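PDB 3TAW: hypothetical glycoside hydrolase from Parabacteroides distasonis, which is of unknown function but has the family features of a carbohydrate-active enzyme, probably built on a five-bladed beta-propeller. Local coordinates for residues Thr21-Val26 with Asp90-Glu95; Leu83-Ser88 with Lys151-Trp156; Thr274-Asn279 with Asp301-Gln306; Glu325-Val328 with Lys333-Leu336. One frame throughout, in Å; residues are numbered along the deposited sequence.

Contact 1 of 4, residues Thr21-Val26 with Asp90-Glu95; sequences TGVNPV and DGIHFE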
loop_
_atom_site.group_PDB
_atom_site.type_symbol
_atom_site.label_atom_id
_atom_site.label_comp_id
_atom_site.label_asym_id
_atom_site.label_seq_id
_atom_site.Cartn_x
_atom_site.Cartn_y
_atom_site.Cartn_z
ATOM N N THR A 21 -7.096 -21.734 5.634
ATOM C CA THR A 21 -8.481 -22.202 5.580
ATOM C C THR A 21 -9.353 -21.573 6.675
ATOM O O THR A 21 -9.047 -21.668 7.865
ATOM C CB THR A 21 -8.544 -23.748 5.675
ATOM O OG1 THR A 21 -7.632 -24.337 4.716
ATOM C CG2 THR A 21 -9.971 -24.255 5.405
ATOM N N GLY A 22 -10.428 -20.913 6.249
ATOM C CA GLY A 22 -11.450 -20.406 7.161
ATOM C C GLY A 22 -11.135 -19.205 8.026
ATOM O O GLY A 22 -11.991 -18.811 8.807
ATOM N N VAL A 23 -9.956 -18.589 7.881
ATOM C CA VAL A 23 -9.535 -17.500 8.783
ATOM C C VAL A 23 -9.951 -16.095 8.339
ATOM O O VAL A 23 -10.070 -15.180 9.172
ATOM C CB VAL A 23 -8.002 -17.482 9.038
ATOM C CG1 VAL A 23 -7.507 -18.850 9.453
ATOM C CG2 VAL A 23 -7.213 -16.950 7.834
ATOM N N ASN A 24 -10.114 -15.901 7.036
ATOM C CA ASN A 24 -10.375 -14.560 6.525
ATOM C C ASN A 24 -11.838 -14.192 6.586
ATOM O O ASN A 24 -12.707 -15.075 6.501
ATOM C CB ASN A 24 -9.882 -14.407 5.091
ATOM C CG ASN A 24 -8.374 -14.307 4.998
ATOM O OD1 ASN A 24 -7.734 -13.737 5.859
ATOM N ND2 ASN A 24 -7.812 -14.816 3.911
ATOM N N PRO A 25 -12.124 -12.888 6.743
ATOM C CA PRO A 25 -11.181 -11.796 6.948
ATOM C C PRO A 25 -10.638 -11.733 8.371
ATOM O O PRO A 25 -11.335 -12.123 9.317
ATOM C CB PRO A 25 -12.023 -10.544 6.683
ATOM C CG PRO A 25 -13.435 -10.957 6.912
ATOM C CD PRO A 25 -13.524 -12.437 6.796
ATOM N N VAL A 26 -9.431 -11.201 8.512
ATOM C CA VAL A 26 -8.752 -11.125 9.794
ATOM C C VAL A 26 -8.999 -9.800 10.544
ATOM O O VAL A 26 -8.763 -9.732 11.749
ATOM C CB VAL A 26 -7.242 -11.424 9.654
ATOM C CG1 VAL A 26 -7.041 -12.856 9.162
ATOM C CG2 VAL A 26 -6.565 -10.398 8.747
ATOM N N ASP A 90 1.010 -14.913 15.053
ATOM C CA ASP A 90 0.805 -16.000 14.091
ATOM C C ASP A 90 0.408 -15.496 12.695
ATOM O O ASP A 90 0.247 -16.297 11.767
ATOM C CB ASP A 90 -0.179 -17.067 14.622
ATOM C CG ASP A 90 -1.614 -16.561 14.788
ATOM O OD1 ASP A 90 -1.973 -15.409 14.409
ATOM O OD2 ASP A 90 -2.432 -17.365 15.318
ATOM N N GLY A 91 0.246 -14.174 12.543
ATOM C CA GLY A 91 -0.131 -13.584 11.268
ATOM C C GLY A 91 -1.605 -13.629 10.928
ATOM O O GLY A 91 -2.013 -13.096 9.888
ATOM N N ILE A 92 -2.413 -14.248 11.797
ATOM C CA ILE A 92 -3.817 -14.532 11.519
ATOM C C ILE A 92 -4.738 -13.925 12.552
ATOM O O ILE A 92 -5.711 -13.275 12.190
ATOM C CB ILE A 92 -4.058 -16.047 11.461
ATOM C CG1 ILE A 92 -3.409 -16.633 10.203
ATOM C CG2 ILE A 92 -5.551 -16.389 11.542
ATOM C CD1 ILE A 92 -3.278 -18.167 10.263
ATOM N N HIS A 93 -4.430 -14.145 13.833
ATOM C CA HIS A 93 -5.199 -13.607 14.944
ATOM C C HIS A 93 -4.548 -12.319 15.447
ATOM O O HIS A 93 -3.389 -12.325 15.823
ATOM C CB HIS A 93 -5.252 -14.643 16.066
ATOM C CG HIS A 93 -5.894 -15.931 15.653
ATOM N ND1 HIS A 93 -5.163 -17.044 15.299
ATOM C CD2 HIS A 93 -7.194 -16.259 15.472
ATOM C CE1 HIS A 93 -5.991 -18.014 14.946
ATOM N NE2 HIS A 93 -7.230 -17.570 15.058
ATOM N N PHE A 94 -5.325 -11.241 15.470
ATOM C CA PHE A 94 -4.833 -9.911 15.798
ATOM C C PHE A 94 -5.454 -9.351 17.039
ATOM O O PHE A 94 -6.657 -9.516 17.286
ATOM C CB PHE A 94 -5.086 -8.950 14.626
ATOM C CG PHE A 94 -4.132 -9.160 13.509
ATOM C CD1 PHE A 94 -4.347 -10.167 12.588
ATOM C CD2 PHE A 94 -2.964 -8.421 13.433
ATOM C CE1 PHE A 94 -3.418 -10.411 11.583
ATOM C CE2 PHE A 94 -2.044 -8.626 12.422
ATOM C CZ PHE A 94 -2.266 -9.644 11.497
ATOM N N GLU A 95 -4.618 -8.673 17.799
ATOM C CA GLU A 95 -5.038 -7.896 18.962
ATOM C C GLU A 95 -5.013 -6.418 18.562
ATOM O O GLU A 95 -3.959 -5.887 18.162
ATOM C CB GLU A 95 -4.079 -8.162 20.092
ATOM C CG GLU A 95 -4.398 -7.417 21.370
ATOM C CD GLU A 95 -3.556 -7.932 22.525
ATOM O OE1 GLU A 95 -2.361 -7.576 22.589
ATOM O OE2 GLU A 95 -4.112 -8.697 23.342
HETATM O O HOH W 1 -7.772 -11.402 13.703
#

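Contact 2 of 4, residues Leu83-Ser88 with Lys151-Trp156; sequences LGYATS and KDLKHW. With EDO (1,2-ethanediol), chain M.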
loop_
_atom_site.group_PDB
_atom_site.type_symbol
_atom_site.label_atom_id
_atom_site.label_comp_id
_atom_site.label_asym_id
_atom_site.label_seq_id
_atom_site.Cartn_x
_atom_site.Cartn_y
_atom_site.Cartn_z
ATOM N N LEU A 83 -5.842 5.205 10.759
ATOM C CA LEU A 83 -5.144 3.946 10.781
ATOM C C LEU A 83 -5.193 3.289 12.146
ATOM O O LEU A 83 -4.794 3.884 13.151
ATOM C CB LEU A 83 -3.672 4.146 10.395
ATOM C CG LEU A 83 -3.409 4.899 9.103
ATOM C CD1 LEU A 83 -1.934 4.916 8.783
ATOM C CD2 LEU A 83 -4.265 4.374 7.898
ATOM N N GLY A 84 -5.634 2.047 12.142
ATOM C CA GLY A 84 -5.637 1.194 13.319
ATOM C C GLY A 84 -4.283 0.590 13.584
ATOM O O GLY A 84 -3.344 0.756 12.796
ATOM N N TYR A 85 -4.151 -0.065 14.732
ATOM C CA TYR A 85 -2.901 -0.702 15.132
ATOM C C TYR A 85 -3.253 -2.080 15.694
ATOM O O TYR A 85 -3.933 -2.196 16.716
ATOM C CB TYR A 85 -2.196 0.141 16.194
ATOM C CG TYR A 85 -0.847 -0.368 16.620
ATOM C CD1 TYR A 85 -0.731 -1.322 17.633
ATOM C CD2 TYR A 85 0.326 0.109 16.039
ATOM C CE1 TYR A 85 0.532 -1.787 18.043
ATOM C CE2 TYR A 85 1.577 -0.361 16.436
ATOM C CZ TYR A 85 1.675 -1.308 17.427
ATOM O OH TYR A 85 2.922 -1.783 17.837
ATOM N N ALA A 86 -2.803 -3.129 15.018
ATOM C CA ALA A 86 -3.144 -4.495 15.397
ATOM C C ALA A 86 -1.882 -5.339 15.394
ATOM O O ALA A 86 -1.082 -5.245 14.454
ATOM C CB ALA A 86 -4.156 -5.067 14.422
ATOM N N THR A 87 -1.709 -6.177 16.416
ATOM C CA THR A 87 -0.519 -7.017 16.511
ATOM C C THR A 87 -0.866 -8.510 16.457
ATOM O O THR A 87 -1.959 -8.933 16.854
ATOM C CB THR A 87 0.275 -6.788 17.801
ATOM O OG1 THR A 87 -0.477 -7.272 18.921
ATOM C CG2 THR A 87 0.601 -5.312 18.002
ATOM N N SER A 88 0.097 -9.312 16.007
ATOM C CA SER A 88 -0.124 -10.757 15.917
ATOM C C SER A 88 1.183 -11.511 16.049
ATOM O O SER A 88 2.236 -11.000 15.649
ATOM C CB SER A 88 -0.754 -11.119 14.557
ATOM O OG SER A 88 -0.972 -12.512 14.472
ATOM N N LYS A 151 9.780 5.642 15.544
ATOM C CA LYS A 151 10.589 4.513 16.009
ATOM C C LYS A 151 9.717 3.401 16.597
ATOM O O LYS A 151 10.184 2.273 16.755
ATOM C CB LYS A 151 11.585 4.982 17.058
ATOM C CG LYS A 151 12.575 5.973 16.546
ATOM C CD LYS A 151 13.497 5.306 15.552
ATOM C CE LYS A 151 14.767 6.083 15.315
ATOM N NZ LYS A 151 15.770 5.180 14.669
ATOM N N ASP A 152 8.465 3.740 16.938
ATOM C CA ASP A 152 7.597 2.839 17.690
ATOM C C ASP A 152 6.190 2.695 17.114
ATOM O O ASP A 152 5.318 2.130 17.777
ATOM C CB ASP A 152 7.489 3.311 19.135
ATOM C CG ASP A 152 6.724 4.619 19.280
ATOM O OD1 ASP A 152 6.369 5.272 18.281
ATOM O OD2 ASP A 152 6.495 5.005 20.440
ATOM N N LEU A 153 5.969 3.250 15.922
ATOM C CA LEU A 153 4.703 3.160 15.201
ATOM C C LEU A 153 3.542 3.896 15.891
ATOM O O LEU A 153 2.379 3.756 15.475
ATOM C CB LEU A 153 4.328 1.690 14.918
ATOM C CG LEU A 153 5.311 0.891 14.054
ATOM C CD1 LEU A 153 4.929 -0.587 14.049
ATOM C CD2 LEU A 153 5.384 1.452 12.635
ATOM N N LYS A 154 3.864 4.715 16.895
ATOM C CA LYS A 154 2.856 5.479 17.650
ATOM C C LYS A 154 3.190 6.943 17.844
ATOM O O LYS A 154 2.274 7.769 17.834
ATOM C CB LYS A 154 2.571 4.810 18.990
ATOM C CG LYS A 154 1.881 3.478 18.750
ATOM C CD LYS A 154 1.394 2.812 19.969
ATOM C CE LYS A 154 0.440 1.702 19.571
ATOM N NZ LYS A 154 0.056 0.915 20.766
ATOM N N HIS A 155 4.466 7.272 18.022
ATOM C CA HIS A 155 4.890 8.661 18.156
ATOM C C HIS A 155 5.432 9.084 16.808
ATOM O O HIS A 155 6.598 8.856 16.496
ATOM C CB HIS A 155 5.911 8.818 19.300
ATOM C CG HIS A 155 5.306 8.568 20.648
ATOM N ND1 HIS A 155 5.270 7.317 21.235
ATOM C CD2 HIS A 155 4.648 9.401 21.493
ATOM C CE1 HIS A 155 4.643 7.399 22.400
ATOM N NE2 HIS A 155 4.256 8.652 22.578
ATOM N N TRP A 156 4.538 9.639 15.992
ATOM C CA TRP A 156 4.839 9.949 14.602
ATOM C C TRP A 156 5.178 11.418 14.406
ATOM O O TRP A 156 4.588 12.294 15.050
ATOM C CB TRP A 156 3.651 9.609 13.683
ATOM C CG TRP A 156 3.296 8.191 13.598
ATOM C CD1 TRP A 156 2.339 7.527 14.317
ATOM C CD2 TRP A 156 3.866 7.241 12.711
ATOM N NE1 TRP A 156 2.293 6.214 13.935
ATOM C CE2 TRP A 156 3.220 6.009 12.938
ATOM C CE3 TRP A 156 4.882 7.311 11.748
ATOM C CZ2 TRP A 156 3.549 4.848 12.229
ATOM C CZ3 TRP A 156 5.208 6.155 11.045
ATOM C CH2 TRP A 156 4.545 4.934 11.295
HETATM C C1 EDO M . -1.137 -10.844 19.788
HETATM O O1 EDO M . -0.097 -9.888 19.697
HETATM C C2 EDO M . -1.353 -11.138 21.265
HETATM O O2 EDO M . -0.133 -11.642 21.830
HETATM O O HOH W 2 3.972 0.483 19.404
#

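Contact 3 of 4, residues Thr274-Asn279 with Asp301-Gln306; sequences TAYPAN and DKPFLQ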
loop_
_atom_site.group_PDB
_atom_site.type_symbol
_atom_site.label_atom_id
_atom_site.label_comp_id
_atom_site.label_asym_id
_atom_site.label_seq_id
_atom_site.Cartn_x
_atom_site.Cartn_y
_atom_site.Cartn_z
ATOM N N THR A 274 -11.215 -10.823 -20.183
ATOM C CA THR A 274 -12.568 -11.248 -19.810
ATOM C C THR A 274 -12.576 -12.528 -18.953
ATOM O O THR A 274 -13.641 -12.976 -18.499
ATOM C CB THR A 274 -13.442 -11.425 -21.066
ATOM O OG1 THR A 274 -12.758 -12.261 -22.000
ATOM C CG2 THR A 274 -13.692 -10.069 -21.726
ATOM N N ALA A 275 -11.402 -13.109 -18.720
ATOM C CA ALA A 275 -11.249 -14.154 -17.712
ATOM C C ALA A 275 -11.481 -13.634 -16.293
ATOM O O ALA A 275 -11.705 -14.418 -15.384
ATOM C CB ALA A 275 -9.864 -14.813 -17.830
ATOM N N TYR A 276 -11.412 -12.317 -16.094
ATOM C CA TYR A 276 -11.594 -11.717 -14.773
ATOM C C TYR A 276 -12.770 -10.753 -14.760
ATOM O O TYR A 276 -13.100 -10.146 -15.769
ATOM C CB TYR A 276 -10.283 -11.034 -14.300
ATOM C CG TYR A 276 -9.146 -11.997 -14.397
ATOM C CD1 TYR A 276 -8.923 -12.947 -13.403
ATOM C CD2 TYR A 276 -8.341 -12.034 -15.531
ATOM C CE1 TYR A 276 -7.900 -13.875 -13.523
ATOM C CE2 TYR A 276 -7.330 -12.955 -15.652
ATOM C CZ TYR A 276 -7.121 -13.865 -14.651
ATOM O OH TYR A 276 -6.122 -14.784 -14.822
ATOM N N PRO A 277 -13.419 -10.595 -13.595
ATOM C CA PRO A 277 -14.583 -9.711 -13.577
ATOM C C PRO A 277 -14.260 -8.264 -13.982
ATOM O O PRO A 277 -13.208 -7.726 -13.637
ATOM C CB PRO A 277 -15.047 -9.790 -12.118
ATOM C CG PRO A 277 -14.598 -11.159 -11.683
ATOM C CD PRO A 277 -13.260 -11.324 -12.323
ATOM N N ALA A 278 -15.173 -7.660 -14.724
ATOM C CA ALA A 278 -15.081 -6.259 -15.094
ATOM C C ALA A 278 -14.886 -5.386 -13.867
ATOM O O ALA A 278 -15.553 -5.604 -12.866
ATOM C CB ALA A 278 -16.370 -5.843 -15.835
ATOM N N ASN A 279 -13.969 -4.424 -13.963
ATOM C CA ASN A 279 -13.670 -3.432 -12.925
ATOM C C ASN A 279 -13.031 -3.986 -11.651
ATOM O O ASN A 279 -12.782 -3.244 -10.714
ATOM C CB ASN A 279 -14.918 -2.603 -12.590
ATOM C CG ASN A 279 -15.366 -1.732 -13.743
ATOM O OD1 ASN A 279 -14.544 -1.047 -14.370
ATOM N ND2 ASN A 279 -16.693 -1.728 -14.028
ATOM N N ASP A 301 1.640 -12.187 -16.709
ATOM C CA ASP A 301 0.531 -12.118 -17.674
ATOM C C ASP A 301 -0.836 -12.221 -17.004
ATOM O O ASP A 301 -1.829 -11.719 -17.527
ATOM C CB ASP A 301 0.585 -13.308 -18.641
ATOM C CG ASP A 301 1.711 -13.247 -19.639
ATOM O OD1 ASP A 301 2.206 -12.164 -19.997
ATOM O OD2 ASP A 301 2.049 -14.349 -20.130
ATOM N N LYS A 302 -0.890 -12.952 -15.889
ATOM C CA LYS A 302 -2.132 -13.193 -15.155
ATOM C C LYS A 302 -1.895 -12.881 -13.678
ATOM O O LYS A 302 -0.765 -12.998 -13.188
ATOM C CB LYS A 302 -2.552 -14.650 -15.285
ATOM C CG LYS A 302 -2.896 -15.074 -16.711
ATOM C CD LYS A 302 -3.334 -16.512 -16.770
ATOM C CE LYS A 302 -3.297 -17.004 -18.197
ATOM N NZ LYS A 302 -3.909 -18.357 -18.340
ATOM N N PRO A 303 -2.956 -12.490 -12.966
ATOM C CA PRO A 303 -2.784 -12.112 -11.561
ATOM C C PRO A 303 -2.399 -13.306 -10.687
ATOM O O PRO A 303 -2.764 -14.442 -10.999
ATOM C CB PRO A 303 -4.162 -11.574 -11.168
ATOM C CG PRO A 303 -5.118 -12.171 -12.134
ATOM C CD PRO A 303 -4.357 -12.397 -13.400
ATOM N N PHE A 304 -1.652 -13.046 -9.621
ATOM C CA PHE A 304 -1.239 -14.101 -8.688
ATOM C C PHE A 304 -2.254 -14.190 -7.546
ATOM O O PHE A 304 -2.207 -15.124 -6.775
ATOM C CB PHE A 304 0.163 -13.894 -8.138
ATOM C CG PHE A 304 0.279 -12.793 -7.135
ATOM C CD1 PHE A 304 0.441 -11.488 -7.534
ATOM C CD2 PHE A 304 0.254 -13.063 -5.783
ATOM C CE1 PHE A 304 0.533 -10.470 -6.609
ATOM C CE2 PHE A 304 0.370 -12.054 -4.846
ATOM C CZ PHE A 304 0.514 -10.747 -5.262
ATOM N N LEU A 305 -3.162 -13.226 -7.470
ATOM C CA LEU A 305 -4.235 -13.217 -6.466
ATOM C C LEU A 305 -5.445 -12.534 -7.095
ATOM O O LEU A 305 -5.291 -11.501 -7.723
ATOM C CB LEU A 305 -3.796 -12.446 -5.230
ATOM C CG LEU A 305 -4.621 -12.586 -3.939
ATOM C CD1 LEU A 305 -4.411 -13.967 -3.302
ATOM C CD2 LEU A 305 -4.231 -11.473 -2.944
ATOM N N GLN A 306 -6.636 -13.108 -6.928
ATOM C CA GLN A 306 -7.859 -12.519 -7.480
ATOM C C GLN A 306 -9.009 -12.696 -6.489
ATOM O O GLN A 306 -8.950 -13.587 -5.636
ATOM C CB GLN A 306 -8.219 -13.164 -8.837
ATOM C CG GLN A 306 -8.658 -14.619 -8.750
ATOM C CD GLN A 306 -9.170 -15.175 -10.085
ATOM O OE1 GLN A 306 -8.603 -16.124 -10.603
ATOM N NE2 GLN A 306 -10.220 -14.587 -10.635
HETATM O O HOH W 3 -11.751 -15.099 -12.763
HETATM O O HOH W 4 -4.742 -15.994 -12.377
#

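Contact 4 of 4, residues Glu325-Val328 with Lys333-Leu336; sequences EGLV and KWYL. With EDO (1,2-ethanediol), chain I.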
loop_
_atom_site.group_PDB
_atom_site.type_symbol
_atom_site.label_atom_id
_atom_site.label_comp_id
_atom_site.label_asym_id
_atom_site.label_seq_id
_atom_site.Cartn_x
_atom_site.Cartn_y
_atom_site.Cartn_z
ATOM N N GLU A 325 -1.099 -4.731 -0.135
ATOM C CA GLU A 325 -0.549 -3.490 0.433
ATOM C C GLU A 325 0.412 -3.637 1.604
ATOM O O GLU A 325 1.171 -2.704 1.888
ATOM C CB GLU A 325 -1.731 -2.581 0.819
ATOM C CG GLU A 325 -1.351 -1.155 1.235
ATOM C CD GLU A 325 -2.560 -0.208 1.295
ATOM O OE1 GLU A 325 -3.577 -0.488 0.631
ATOM O OE2 GLU A 325 -2.507 0.824 2.030
ATOM N N GLY A 326 0.348 -4.771 2.316
ATOM C CA GLY A 326 1.246 -5.088 3.428
ATOM C C GLY A 326 1.911 -6.445 3.184
ATOM O O GLY A 326 1.274 -7.382 2.729
ATOM N N LEU A 327 3.201 -6.552 3.476
ATOM C CA LEU A 327 3.955 -7.777 3.208
ATOM C C LEU A 327 5.105 -7.890 4.193
ATOM O O LEU A 327 5.911 -6.958 4.296
ATOM C CB LEU A 327 4.469 -7.777 1.770
ATOM C CG LEU A 327 5.292 -8.993 1.347
ATOM C CD1 LEU A 327 4.485 -10.320 1.503
ATOM C CD2 LEU A 327 5.802 -8.809 -0.109
ATOM N N VAL A 328 5.139 -8.986 4.946
ATOM C CA VAL A 328 6.207 -9.231 5.908
ATOM C C VAL A 328 6.731 -10.661 5.797
ATOM O O VAL A 328 6.001 -11.578 5.413
ATOM C CB VAL A 328 5.769 -8.968 7.378
ATOM C CG1 VAL A 328 5.425 -7.483 7.592
ATOM C CG2 VAL A 328 4.580 -9.879 7.788
ATOM N N LYS A 333 8.049 -17.447 6.853
ATOM C CA LYS A 333 7.026 -17.386 5.799
ATOM C C LYS A 333 6.706 -15.933 5.423
ATOM O O LYS A 333 6.944 -14.997 6.196
ATOM C CB LYS A 333 5.729 -18.053 6.278
ATOM C CG LYS A 333 5.830 -19.539 6.652
ATOM C CD LYS A 333 4.469 -20.040 7.176
ATOM C CE LYS A 333 4.452 -21.534 7.501
ATOM N NZ LYS A 333 4.003 -22.365 6.338
ATOM N N TRP A 334 6.096 -15.761 4.254
ATOM C CA TRP A 334 5.611 -14.454 3.841
ATOM C C TRP A 334 4.133 -14.329 4.155
ATOM O O TRP A 334 3.354 -15.209 3.797
ATOM C CB TRP A 334 5.796 -14.273 2.354
ATOM C CG TRP A 334 7.204 -14.205 1.942
ATOM C CD1 TRP A 334 7.961 -15.229 1.484
ATOM C CD2 TRP A 334 8.041 -13.046 1.936
ATOM N NE1 TRP A 334 9.231 -14.796 1.204
ATOM C CE2 TRP A 334 9.310 -13.457 1.450
ATOM C CE3 TRP A 334 7.857 -11.718 2.303
ATOM C CZ2 TRP A 334 10.377 -12.583 1.326
ATOM C CZ3 TRP A 334 8.935 -10.835 2.166
ATOM C CH2 TRP A 334 10.177 -11.294 1.684
ATOM N N TYR A 335 3.774 -13.239 4.830
ATOM C CA TYR A 335 2.403 -12.899 5.136
ATOM C C TYR A 335 2.036 -11.638 4.359
ATOM O O TYR A 335 2.657 -10.585 4.535
ATOM C CB TYR A 335 2.233 -12.657 6.639
ATOM C CG TYR A 335 2.429 -13.903 7.465
ATOM C CD1 TYR A 335 3.704 -14.350 7.795
ATOM C CD2 TYR A 335 1.341 -14.660 7.890
ATOM C CE1 TYR A 335 3.883 -15.508 8.540
ATOM C CE2 TYR A 335 1.513 -15.820 8.636
ATOM C CZ TYR A 335 2.800 -16.240 8.964
ATOM O OH TYR A 335 2.993 -17.421 9.703
ATOM N N LEU A 336 1.051 -11.783 3.485
ATOM C CA LEU A 336 0.566 -10.743 2.572
ATOM C C LEU A 336 -0.813 -10.273 3.031
ATOM O O LEU A 336 -1.716 -11.082 3.147
ATOM C CB LEU A 336 0.454 -11.323 1.155
ATOM C CG LEU A 336 -0.112 -10.409 0.079
ATOM C CD1 LEU A 336 0.855 -9.232 -0.195
ATOM C CD2 LEU A 336 -0.444 -11.188 -1.192
HETATM C C1 EDO I . 7.537 -4.085 5.897
HETATM O O1 EDO I . 8.578 -3.789 6.850
HETATM C C2 EDO I . 8.102 -4.272 4.478
HETATM O O2 EDO I . 7.101 -4.680 3.511
#

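Contact 1 of 4, residues Thr21-Val26 with Asp90-Glu95
Val26 and Ile92 mark the closest backbone approach of two loop segments, with 6.2 Å between their CA atoms, and the meeting is made by side chains and one water. The CG2 methyl of Ile92, set anti to its own backbone nitrogen, points at Val23 and lies 3.7 Å from Val23 CB; the two side chains cross at about a right angle. On another side the same methyl sits above the centre of the His93 ring. Val26 instead turns CG1 to the backbone, 3.3 Å from Ile92 O, while its CG2 approaches Phe94 CE1 obliquely at 4.2 Å. The segments belong to different parts of what is probably a beta-propeller: Val26 pairs through its backbone with Val345 of strand 344-350, whereas 90-95 is the turn between strands 81-88 and 95-96. That turn is built round Asp90. Asp90 OD1 takes two backbone donors, Ile92 N from above the carboxylate plane in an Asx turn and His93 N through the syn lone pair at 2.8 Å. Asp90 OD2 receives His93 ND1 at 2.7 Å in the plane of the imidazole, which fixes the rotation of that ring beneath the Ile92 methyl. A water donates to Val26 O at 2.8 Å and to Ile92 O, and accepts from Phe94 N at 3.0 Å, tying the two backbones together beside the Phe94 ring edge.

Contact 2 of 4, residues Leu83-Ser88 with Lys151-Trp156
Lys154 lies over one face of the Tyr85 ring, its CE 3.6 Å from the ring centroid and only 3° off the normal, a CH-pi contact. The lysine chain is extended beyond CG and crosses the tyrosine at about a right angle, carrying Lys154 NZ to 4.1 Å from the Tyr85 ring centroid in a cation-pi interaction, 23° off the normal. The ammonium group also forms a salt bridge with Asp97, whose backbone bonds to that of Tyr85. Apolar contact comes at the ring edge, where Leu153 CB is 3.8 Å from Tyr85 CE2, close to the ring plane. Tyr85 reaches across from its strand because CG is anti to the backbone nitrogen (chi1 -176°). Of the polar links, a water sits 2.9 Å from Tyr85 OH and donates to Asp152 O at 2.7 Å. Asp152 shapes the loop that presents Leu153 and Lys154: Asp152 OD1 accepts Lys154 N from above the carboxylate plane, completing an Asx turn, and His155 N through its syn lone pair, while Asp152 OD2 holds His155 ND1 at 2.7 Å. Apart from the Tyr85 contact, Thr87 OG1 shares a hydrogen bond of 2.8 Å with O1 of a bound 1,2-ethanediol. Strand 81-88 of one sheet is thus joined to a loop of the next, and the lysine charge is probably eased both by the carboxylate of Asp97 and by the pi cloud of the buried Tyr85.

Contact 3 of 4, residues Thr274-Asn279 with Asp301-Gln306
Tyr276 carries nearly all of this contact, reaching from its loop to Lys302, Pro303 and Gln306. The apolar part is a CH-pi contact: Pro303 puts CG over one face of the tyrosine ring, 3.9 Å from the Tyr276 centroid and 28° off the normal, so the methylene is displaced from the ring axis toward the phenol end. Next to it, Pro303 CD comes 3.4 Å from Tyr276 CZ and also lies against the hydroxyl. The side chain of Lys302 crosses the tyrosine at about a right angle, and its methylenes pass the phenol oxygen, with Lys302 CB 3.6 Å from Tyr276 OH, before the amino end leads away. At the ring edge stands the amide of Gln306, whose NE2 is 3.5 Å from Tyr276 CD1; the amide plane is turned 56° from that of the ring, so this is a contact of the edge and not a stack. Gln306 gets there with CG between its backbone nitrogen and carbonyl carbon (chi1 68°) and the chain extended beyond. The polar part runs through water. One water accepts from Gln306 NE2 and donates to Ala275 O, 2.7 Å from each, and a second lies 3.1 Å from Tyr276 OH while donating to Pro303 O. Segment 274-279 lies between strands 257-265 and 281-288, and the loop holding 301-306 follows strand 296-299, an antiparallel run within a larger mixed sheet; Pro303 and Gln306 also touch Cys282. Loops joining neighbouring antiparallel strands in this way are as in a blade of the beta-propeller probable for this family.

Contact 4 of 4, residues Glu325-Val328 with Lys333-Leu336
Leu327 and Trp334 meet obliquely across two antiparallel strands, with Leu327 CD1 3.7 Å from Trp334 CE3. Leu327 stands in a non-hydrogen-bonded pair with Leu336, and both leucines place CG anti to the backbone nitrogen, which brings their CD1 methyls to 4.2 Å from each other on the same face of the sheet. Val328 and Tyr335 occupy the opposite face. There Val328 CG2 rests on Tyr335 CB at 3.8 Å, while the far end of the tyrosine leads away from the strand and Val328 O lies near the ring's edge. This second pair is the hydrogen-bonded one: Val328 N gives to Tyr335 O at 3.0 Å, and Tyr335 N returns a bond of 2.8 Å to Val328 O, arriving nearly in line with the carbonyl. A CA-H...O contact from Leu327 CA to Tyr335 O accompanies these bonds. Leu327 O instead accepts from O2 of a bound 1,2-ethanediol, which Thr56 also holds. The leucine face packs on Leu14, Phe17 and strand 244-254; Val328 lies on Ala55 and Ile57 of strand 49-58. Farther along the same ladder Glu325 and Gly326 both face Tyr337, a classic beta bulge in the beta hairpin 322-330/333-340, the first two strands of a three-stranded antiparallel sheet.

Contacts 1 and 2 have centres about 18 Å apart and interleave along the chain, 83-88 falling between 21-26 and 90-95; a probable hydrogen bond of 2.8 Å between His93 O and Ser88 OG links them. In two successive four-stranded sheets, both have an Asx turn whose aspartate also accepts from the histidine three residues on. Contacts 3 and 4 follow in series. Contact 4 is the most central, about 11 Å from the chain's centre; its centre is about 13 Å from that of contact 1 and 21 Å from that of contact 3. It touches both: Tyr335 packs on Asp90 and Gly91, Leu336 on Phe304 and Leu305. Contacts 2 and 3, centres about 33 Å apart, lie on opposite sides of the chain's centre, consistent with the probable beta-propeller.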